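PDB 3OOV: methyl-accepting chemotaxis protein, putative from Geobacter sulfurreducens, which probably senses a signal through its GAF domain and relays it to the chemotaxis machinery, though its ligand is not known. Local coordinates for residues Gly73-Lys78 and Thr96-Gln101; Val65-Asp70 and Ser102-Ile107. One frame throughout, in Å; residues are numbered along the deposited sequence.

Contact 1. Residues Gly73-Lys78 and Thr96-Gln101; sequences GGVITK and TDFRLQ
Val-75 N donates to Phe-98 O at 3.1 Å, a weak hydrogen bond bent to 129° at the hydrogen, tying the first turn of a helix to a 3-10 segment. The same carbonyl is approached by Gly-74 CA, which sits among three backbone oxygens: its C-H contacts reach Asp-97 O at 3.3 Å and the oxygens of Phe-98 and Arg-99 slightly farther off. A CB on Gly-74 would clash with the carbonyl oxygens of Phe-98 and Arg-99, and the positive phi here favours glycine. Gly-73 O accepts weak bonds from the amides of Ile-76 and Thr-77 while Leu-100 CD2 packs against it at 3.3 Å. Lys-78, its chain thrice bent, crosses the Phe-98 side chain at about a right angle and brings CE to 3.3 Å from ring atom CE1. Val-75 CG2 comes at the same ring obliquely, 4.2 Å from Phe-98 CD2. NZ of Lys-78 stays 4.2 Å from Asp-97 OD1, too far for a salt bridge, though the opposite charges probably still attract. An alanine in place of Phe-98 would probably open a gap beside Val-75 CG2 and leave the Lys-78 methylenes freer to move. Thr-77 OG1 is satisfied by Asp-70 O, and Arg-99 NH2 by Tyr-94 O. Helix 74-82 packs on strand 115-122 through Val-75 and Ile-76, while the loop reaches Ile-88 of strand 86-88 and Asp-82 of the second subunit through Phe-98.

Contact 2. Residues Val65-Asp70 and Ser102-Ile107; sequences VVLPLD and SPYDAI
Val-65 opens the contact through CG1, which meets Ile-107 CD1 at 3.6 Å, the two side chains running alongside one another in opposing senses. Leu-67 comes next with three separate contacts: its CB lies over one face of the Tyr-104 ring, 3.9 Å from the centroid and 23° off the normal, in a CH-pi contact offset toward the rim. With CG anti to its carbonyl carbon (chi1 -67°), Leu-67 also sends CD1 along the CE1 side of that ring and CD2 to Pro-103 CG, 3.8 Å away. The Pro-68 ring then meets that of Pro-103, CD to CG at 3.5 Å, the latter proline following a cis peptide bond. The carbonyl oxygen of Pro-68 lies at the edge of the tyrosine ring, near the ring plane, and accepts the hydroxyl of Tyr-104 in a very short hydrogen bond, OH to O 2.5 Å. Beyond it the chain bends in an inverse gamma turn centred on Leu-69. One polar bond set among aliphatic carbons and an aromatic face implies an interface held chiefly by apolar packing, the hydroxyl bond, its short length taken with caution, probably helping to set the ring against the edge strand 66-68.

Overall arrangement
Both contacts fasten the long connection between strands 86-88 and 115-122 to parts of the chain that follow one another, strand 66-68 and helix 74-82, and contact 1 is nested within the loop that contact 2 closes. Each is partly buried: five of nine touching residues are buried and one exposed in contact 1, two of seven buried and none exposed in contact 2. Contact 1 gathers backbone oxygens about a glycine and reaches the second subunit, whereas contact 2 relies on aliphatic and aromatic side chains at the sheet's outer strand and touches no other chain of the assembly. Their centres lie 10 Å apart, and they join directly: Gly-73 packs on the Tyr-104 ring, and Leu-100 O against Asp-105 CB.

Contact 1. Residues Gly73-Lys78 and Thr96-Gln101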
ATOM      1  N   GLY A  73      -4.222   7.809  16.197  1.00 16.27           N
ATOM      2  CA  GLY A  73      -4.928   6.892  15.322  1.00 16.36           C
ATOM      3  C   GLY A  73      -3.948   5.973  14.643  1.00 16.92           C
ATOM      4  O   GLY A  73      -4.337   5.256  13.722  1.00 18.08           O
ATOM      5  N   GLY A  74      -2.681   5.999  15.067  1.00 16.54           N
ATOM      6  CA  GLY A  74      -1.648   5.128  14.470  1.00 15.41           C
ATOM      7  C   GLY A  74      -1.787   4.962  12.944  1.00 15.80           C
ATOM      8  O   GLY A  74      -1.615   5.914  12.156  1.00 15.34           O
ATOM      9  N   VAL A  75      -2.051   3.739  12.512  1.00 15.45           N
ATOM     10  CA  VAL A  75      -1.995   3.431  11.114  1.00 16.20           C
ATOM     11  C   VAL A  75      -3.271   3.876  10.388  1.00 15.63           C
ATOM     12  O   VAL A  75      -3.307   3.968   9.187  1.00 15.67           O
ATOM     13  CB  VAL A  75      -1.733   1.900  10.906  1.00 17.97           C
ATOM     14  CG1 VAL A  75      -2.887   1.059  11.491  1.00 17.54           C
ATOM     15  CG2 VAL A  75      -1.574   1.603   9.443  1.00 21.50           C
ATOM     16  N   ILE A  76      -4.363   4.095  11.117  1.00 16.08           N
ATOM     17  CA  ILE A  76      -5.529   4.661  10.475  1.00 15.88           C
ATOM     18  C   ILE A  76      -5.242   6.081   9.990  1.00 15.23           C
ATOM     19  O   ILE A  76      -5.543   6.444   8.856  1.00 14.65           O
ATOM     20  CB  ILE A  76      -6.776   4.639  11.401  1.00 16.67           C
ATOM     21  CG1 ILE A  76      -7.255   3.181  11.566  1.00 17.25           C
ATOM     22  CG2 ILE A  76      -7.909   5.498  10.803  1.00 17.16           C
ATOM     23  CD1 ILE A  76      -8.222   2.950  12.710  1.00 13.08           C
ATOM     24  N   THR A  77      -4.667   6.881  10.862  1.00 15.45           N
ATOM     25  CA  THR A  77      -4.224   8.212  10.447  1.00 16.60           C
ATOM     26  C   THR A  77      -3.222   8.159   9.280  1.00 15.86           C
ATOM     27  O   THR A  77      -3.279   9.008   8.357  1.00 16.33           O
ATOM     28  CB  THR A  77      -3.555   8.904  11.653  1.00 15.98           C
ATOM     29  OG1 THR A  77      -4.558   9.046  12.641  1.00 14.42           O
ATOM     30  CG2 THR A  77      -2.985  10.329  11.280  1.00 16.96           C
ATOM     31  N   LYS A  78      -2.290   7.203   9.318  1.00 15.51           N
ATOM     32  CA  LYS A  78      -1.312   7.115   8.194  1.00 16.06           C
ATOM     33  C   LYS A  78      -1.961   6.762   6.926  1.00 16.12           C
ATOM     34  O   LYS A  78      -1.570   7.312   5.870  1.00 16.96           O
ATOM     35  CB  LYS A  78      -0.169   6.158   8.477  1.00 16.05           C
ATOM     36  CG  LYS A  78       0.825   6.729   9.453  1.00 17.60           C
ATOM     37  CD  LYS A  78       1.383   5.673  10.395  1.00 26.16           C
ATOM     38  CE  LYS A  78       2.350   4.795   9.653  1.00 28.44           C
ATOM     39  NZ  LYS A  78       3.478   5.693   9.091  1.00 36.01           N
ATOM     40  N   THR A  96       6.234   1.122  16.329  1.00 26.98           N
ATOM     41  CA  THR A  96       5.402   1.577  17.437  1.00 28.55           C
ATOM     42  C   THR A  96       4.310   2.591  17.053  1.00 28.07           C
ATOM     43  O   THR A  96       3.198   2.491  17.508  1.00 28.51           O
ATOM     44  CB  THR A  96       6.324   2.134  18.527  1.00 28.59           C
ATOM     45  OG1 THR A  96       7.109   1.038  18.992  1.00 35.21           O
ATOM     46  CG2 THR A  96       5.557   2.645  19.725  1.00 29.71           C
ATOM     47  N   ASP A  97       4.637   3.529  16.189  1.00 28.15           N
ATOM     48  CA  ASP A  97       3.647   4.469  15.715  1.00 29.04           C
ATOM     49  C   ASP A  97       2.523   3.876  14.877  1.00 26.54           C
ATOM     50  O   ASP A  97       1.651   4.623  14.470  1.00 26.32           O
ATOM     51  CB  ASP A  97       4.259   5.790  15.118  1.00 29.66           C
ATOM     52  CG  ASP A  97       4.915   5.638  13.728  1.00 34.50           C
ATOM     53  OD1 ASP A  97       4.809   4.622  12.971  1.00 34.87           O
ATOM     54  OD2 ASP A  97       5.593   6.636  13.383  1.00 40.05           O
ATOM     55  N   PHE A  98       2.542   2.559  14.614  1.00 24.65           N
ATOM     56  CA  PHE A  98       1.397   1.927  13.973  1.00 22.97           C
ATOM     57  C   PHE A  98       0.265   1.675  14.963  1.00 22.62           C
ATOM     58  O   PHE A  98      -0.888   1.714  14.556  1.00 22.27           O
ATOM     59  CB  PHE A  98       1.734   0.618  13.246  1.00 22.06           C
ATOM     60  CG  PHE A  98       2.385   0.811  11.895  1.00 24.83           C
ATOM     61  CD1 PHE A  98       3.330   1.802  11.694  1.00 27.10           C
ATOM     62  CD2 PHE A  98       2.080  -0.043  10.831  1.00 26.12           C
ATOM     63  CE1 PHE A  98       3.913   1.966  10.444  1.00 30.16           C
ATOM     64  CE2 PHE A  98       2.688   0.091   9.594  1.00 26.91           C
ATOM     65  CZ  PHE A  98       3.593   1.100   9.396  1.00 26.71           C
ATOM     66  N   ARG A  99       0.577   1.459  16.241  1.00 22.26           N
ATOM     67  CA  ARG A  99      -0.438   1.020  17.193  1.00 24.18           C
ATOM     68  C   ARG A  99      -1.499   2.107  17.396  1.00 23.09           C
ATOM     69  O   ARG A  99      -1.193   3.301  17.436  1.00 22.30           O
ATOM     70  CB  ARG A  99       0.142   0.689  18.587  1.00 25.35           C
ATOM     71  CG  ARG A  99       1.442  -0.094  18.632  1.00 32.59           C
ATOM     72  CD  ARG A  99       1.327  -1.566  18.386  1.00 42.26           C
ATOM     73  NE  ARG A  99       2.503  -1.950  17.586  1.00 52.18           N
ATOM     74  CZ  ARG A  99       3.593  -2.565  18.055  1.00 54.78           C
ATOM     75  NH1 ARG A  99       3.681  -2.910  19.337  1.00 54.78           N
ATOM     76  NH2 ARG A  99       4.604  -2.841  17.227  1.00 56.81           N
ATOM     77  N   LEU A 100      -2.729   1.685  17.570  1.00 22.22           N
ATOM     78  CA  LEU A 100      -3.756   2.579  18.056  1.00 23.30           C
ATOM     79  C   LEU A 100      -3.516   2.978  19.505  1.00 22.75           C
ATOM     80  O   LEU A 100      -3.123   2.161  20.302  1.00 25.37           O
ATOM     81  CB  LEU A 100      -5.115   1.920  17.913  1.00 23.36           C
ATOM     82  CG  LEU A 100      -5.468   1.551  16.490  1.00 22.15           C
ATOM     83  CD1 LEU A 100      -6.927   0.973  16.386  1.00 23.43           C
ATOM     84  CD2 LEU A 100      -5.251   2.724  15.577  1.00 16.15           C
ATOM     85  N   GLN A 101      -3.711   4.237  19.836  1.00 21.93           N
ATOM     86  CA  GLN A 101      -3.606   4.715  21.223  1.00 21.94           C
ATOM     87  C   GLN A 101      -5.017   5.095  21.716  1.00 21.78           C
ATOM     88  O   GLN A 101      -5.967   5.091  20.920  1.00 21.73           O
ATOM     89  CB  GLN A 101      -2.687   5.962  21.269  1.00 21.80           C
ATOM     90  CG  GLN A 101      -1.215   5.698  20.964  1.00 25.51           C
ATOM     91  CD  GLN A 101      -0.382   7.014  20.687  1.00 31.34           C
ATOM     92  OE1 GLN A 101      -0.515   8.030  21.383  1.00 33.44           O
ATOM     93  NE2 GLN A 101       0.478   6.962  19.674  1.00 31.11           N
TER

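Contact 2. Residues Val65-Asp70 and Ser102-Ile107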
ATOM      1  N   VAL A  65     -19.483   8.554  17.787  1.00 18.66           N
ATOM      2  CA  VAL A  65     -18.099   8.331  18.067  1.00 17.61           C
ATOM      3  C   VAL A  65     -17.284   9.203  17.121  1.00 17.20           C
ATOM      4  O   VAL A  65     -17.475   9.137  15.912  1.00 17.25           O
ATOM      5  CB  VAL A  65     -17.639   6.815  17.927  1.00 18.35           C
ATOM      6  CG1 VAL A  65     -16.140   6.719  18.042  1.00 18.48           C
ATOM      7  CG2 VAL A  65     -18.253   5.939  18.993  1.00 16.17           C
ATOM      8  N   VAL A  66     -16.335   9.966  17.670  1.00 16.41           N
ATOM      9  CA  VAL A  66     -15.486  10.847  16.846  1.00 16.75           C
ATOM     10  C   VAL A  66     -14.090  10.698  17.387  1.00 17.58           C
ATOM     11  O   VAL A  66     -13.883  10.759  18.599  1.00 19.30           O
ATOM     12  CB  VAL A  66     -15.943  12.364  16.957  1.00 16.83           C
ATOM     13  CG1 VAL A  66     -15.056  13.349  16.099  1.00 12.10           C
ATOM     14  CG2 VAL A  66     -17.443  12.523  16.617  1.00 15.34           C
ATOM     15  N   LEU A  67     -13.120  10.619  16.492  1.00 18.01           N
ATOM     16  CA  LEU A  67     -11.787  10.176  16.864  1.00 17.83           C
ATOM     17  C   LEU A  67     -10.772  11.179  16.276  1.00 18.18           C
ATOM     18  O   LEU A  67     -10.942  11.618  15.120  1.00 17.33           O
ATOM     19  CB  LEU A  67     -11.569   8.746  16.295  1.00 17.36           C
ATOM     20  CG  LEU A  67     -12.457   7.636  16.949  1.00 16.90           C
ATOM     21  CD1 LEU A  67     -12.587   6.405  16.084  1.00 13.51           C
ATOM     22  CD2 LEU A  67     -11.855   7.282  18.360  1.00 12.60           C
ATOM     23  N   PRO A  68      -9.723  11.531  17.045  1.00 17.92           N
ATOM     24  CA  PRO A  68      -8.688  12.462  16.447  1.00 18.78           C
ATOM     25  C   PRO A  68      -7.858  11.909  15.293  1.00 19.32           C
ATOM     26  O   PRO A  68      -7.388  10.794  15.364  1.00 19.87           O
ATOM     27  CB  PRO A  68      -7.735  12.754  17.631  1.00 18.37           C
ATOM     28  CG  PRO A  68      -7.912  11.581  18.603  1.00 18.84           C
ATOM     29  CD  PRO A  68      -9.366  11.075  18.405  1.00 16.85           C
ATOM     30  N   LEU A  69      -7.619  12.708  14.255  1.00 20.28           N
ATOM     31  CA  LEU A  69      -6.740  12.302  13.171  1.00 20.80           C
ATOM     32  C   LEU A  69      -5.378  12.819  13.456  1.00 21.95           C
ATOM     33  O   LEU A  69      -4.932  13.756  12.830  1.00 24.51           O
ATOM     34  CB  LEU A  69      -7.161  12.912  11.831  1.00 20.86           C
ATOM     35  CG  LEU A  69      -8.001  12.022  10.940  1.00 20.27           C
ATOM     36  CD1 LEU A  69      -8.543  12.800   9.809  1.00 15.06           C
ATOM     37  CD2 LEU A  69      -7.202  10.804  10.424  1.00 17.09           C
ATOM     38  N   ASP A  70      -4.695  12.222  14.408  1.00 22.30           N
ATOM     39  CA  ASP A  70      -3.362  12.596  14.665  1.00 21.46           C
ATOM     40  C   ASP A  70      -2.726  11.238  14.938  1.00 22.88           C
ATOM     41  O   ASP A  70      -3.238  10.157  14.496  1.00 21.24           O
ATOM     42  CB  ASP A  70      -3.279  13.615  15.846  1.00 21.85           C
ATOM     43  CG  ASP A  70      -3.928  13.099  17.181  1.00 23.98           C
ATOM     44  OD1 ASP A  70      -3.929  11.884  17.460  1.00 20.21           O
ATOM     45  OD2 ASP A  70      -4.408  13.938  18.002  1.00 28.34           O
ATOM     46  N   SER A 102      -5.179   5.450  22.998  1.00 22.30           N
ATOM     47  CA  SER A 102      -6.432   6.135  23.440  1.00 22.44           C
ATOM     48  C   SER A 102      -6.701   7.406  22.627  1.00 20.86           C
ATOM     49  O   SER A 102      -5.803   8.209  22.501  1.00 23.01           O
ATOM     50  CB  SER A 102      -6.355   6.516  24.922  1.00 22.42           C
ATOM     51  OG  SER A 102      -7.694   6.829  25.328  1.00 26.35           O
ATOM     52  N   PRO A 103      -7.941   7.654  22.130  1.00 19.49           N
ATOM     53  CA  PRO A 103      -9.173   6.923  22.435  1.00 19.24           C
ATOM     54  C   PRO A 103      -9.475   5.775  21.492  1.00 18.90           C
ATOM     55  O   PRO A 103     -10.464   5.058  21.750  1.00 19.14           O
ATOM     56  CB  PRO A 103     -10.266   8.017  22.329  1.00 17.64           C
ATOM     57  CG  PRO A 103      -9.759   8.887  21.153  1.00 16.68           C
ATOM     58  CD  PRO A 103      -8.230   8.920  21.409  1.00 18.07           C
ATOM     59  N   TYR A 104      -8.698   5.613  20.393  1.00 18.18           N
ATOM     60  CA  TYR A 104      -9.012   4.552  19.397  1.00 16.20           C
ATOM     61  C   TYR A 104      -8.998   3.119  20.056  1.00 16.57           C
ATOM     62  O   TYR A 104      -9.775   2.241  19.675  1.00 16.84           O
ATOM     63  CB  TYR A 104      -8.039   4.580  18.208  1.00 16.27           C
ATOM     64  CG  TYR A 104      -8.141   5.743  17.184  1.00 13.61           C
ATOM     65  CD1 TYR A 104      -8.695   5.525  15.931  1.00 12.57           C
ATOM     66  CD2 TYR A 104      -7.620   7.015  17.464  1.00 14.57           C
ATOM     67  CE1 TYR A 104      -8.762   6.534  14.974  1.00 14.46           C
ATOM     68  CE2 TYR A 104      -7.661   8.048  16.506  1.00 12.10           C
ATOM     69  CZ  TYR A 104      -8.240   7.798  15.286  1.00 11.79           C
ATOM     70  OH  TYR A 104      -8.342   8.761  14.326  1.00 14.69           O
ATOM     71  N   ASP A 105      -8.142   2.895  21.030  1.00 16.63           N
ATOM     72  CA  ASP A 105      -7.956   1.553  21.555  1.00 20.31           C
ATOM     73  C   ASP A 105      -8.972   1.208  22.669  1.00 20.89           C
ATOM     74  O   ASP A 105      -8.917   0.129  23.256  1.00 21.20           O
ATOM     75  CB  ASP A 105      -6.518   1.375  22.038  1.00 21.89           C
ATOM     76  CG  ASP A 105      -6.216   2.119  23.344  1.00 24.39           C
ATOM     77  OD1 ASP A 105      -5.090   1.934  23.838  1.00 25.33           O
ATOM     78  OD2 ASP A 105      -7.061   2.887  23.874  1.00 27.49           O
ATOM     79  N   ALA A 106      -9.899   2.135  22.916  1.00 20.89           N
ATOM     80  CA  ALA A 106     -11.034   1.899  23.813  1.00 20.70           C
ATOM     81  C   ALA A 106     -12.190   1.289  23.006  1.00 20.07           C
ATOM     82  O   ALA A 106     -13.205   0.915  23.591  1.00 19.47           O
ATOM     83  CB  ALA A 106     -11.500   3.243  24.470  1.00 19.32           C
ATOM     84  N   ILE A 107     -12.058   1.209  21.669  1.00 17.90           N
ATOM     85  CA  ILE A 107     -13.166   0.723  20.851  1.00 15.50           C
ATOM     86  C   ILE A 107     -12.895  -0.728  20.392  1.00 17.21           C
ATOM     87  O   ILE A 107     -11.944  -0.981  19.596  1.00 15.30           O
ATOM     88  CB  ILE A 107     -13.389   1.625  19.639  1.00 15.54           C
ATOM     89  CG1 ILE A 107     -13.119   3.105  20.047  1.00 18.94           C
ATOM     90  CG2 ILE A 107     -14.747   1.344  18.898  1.00 13.15           C
ATOM     91  CD1 ILE A 107     -14.151   4.141  19.666  1.00 21.95           C
TER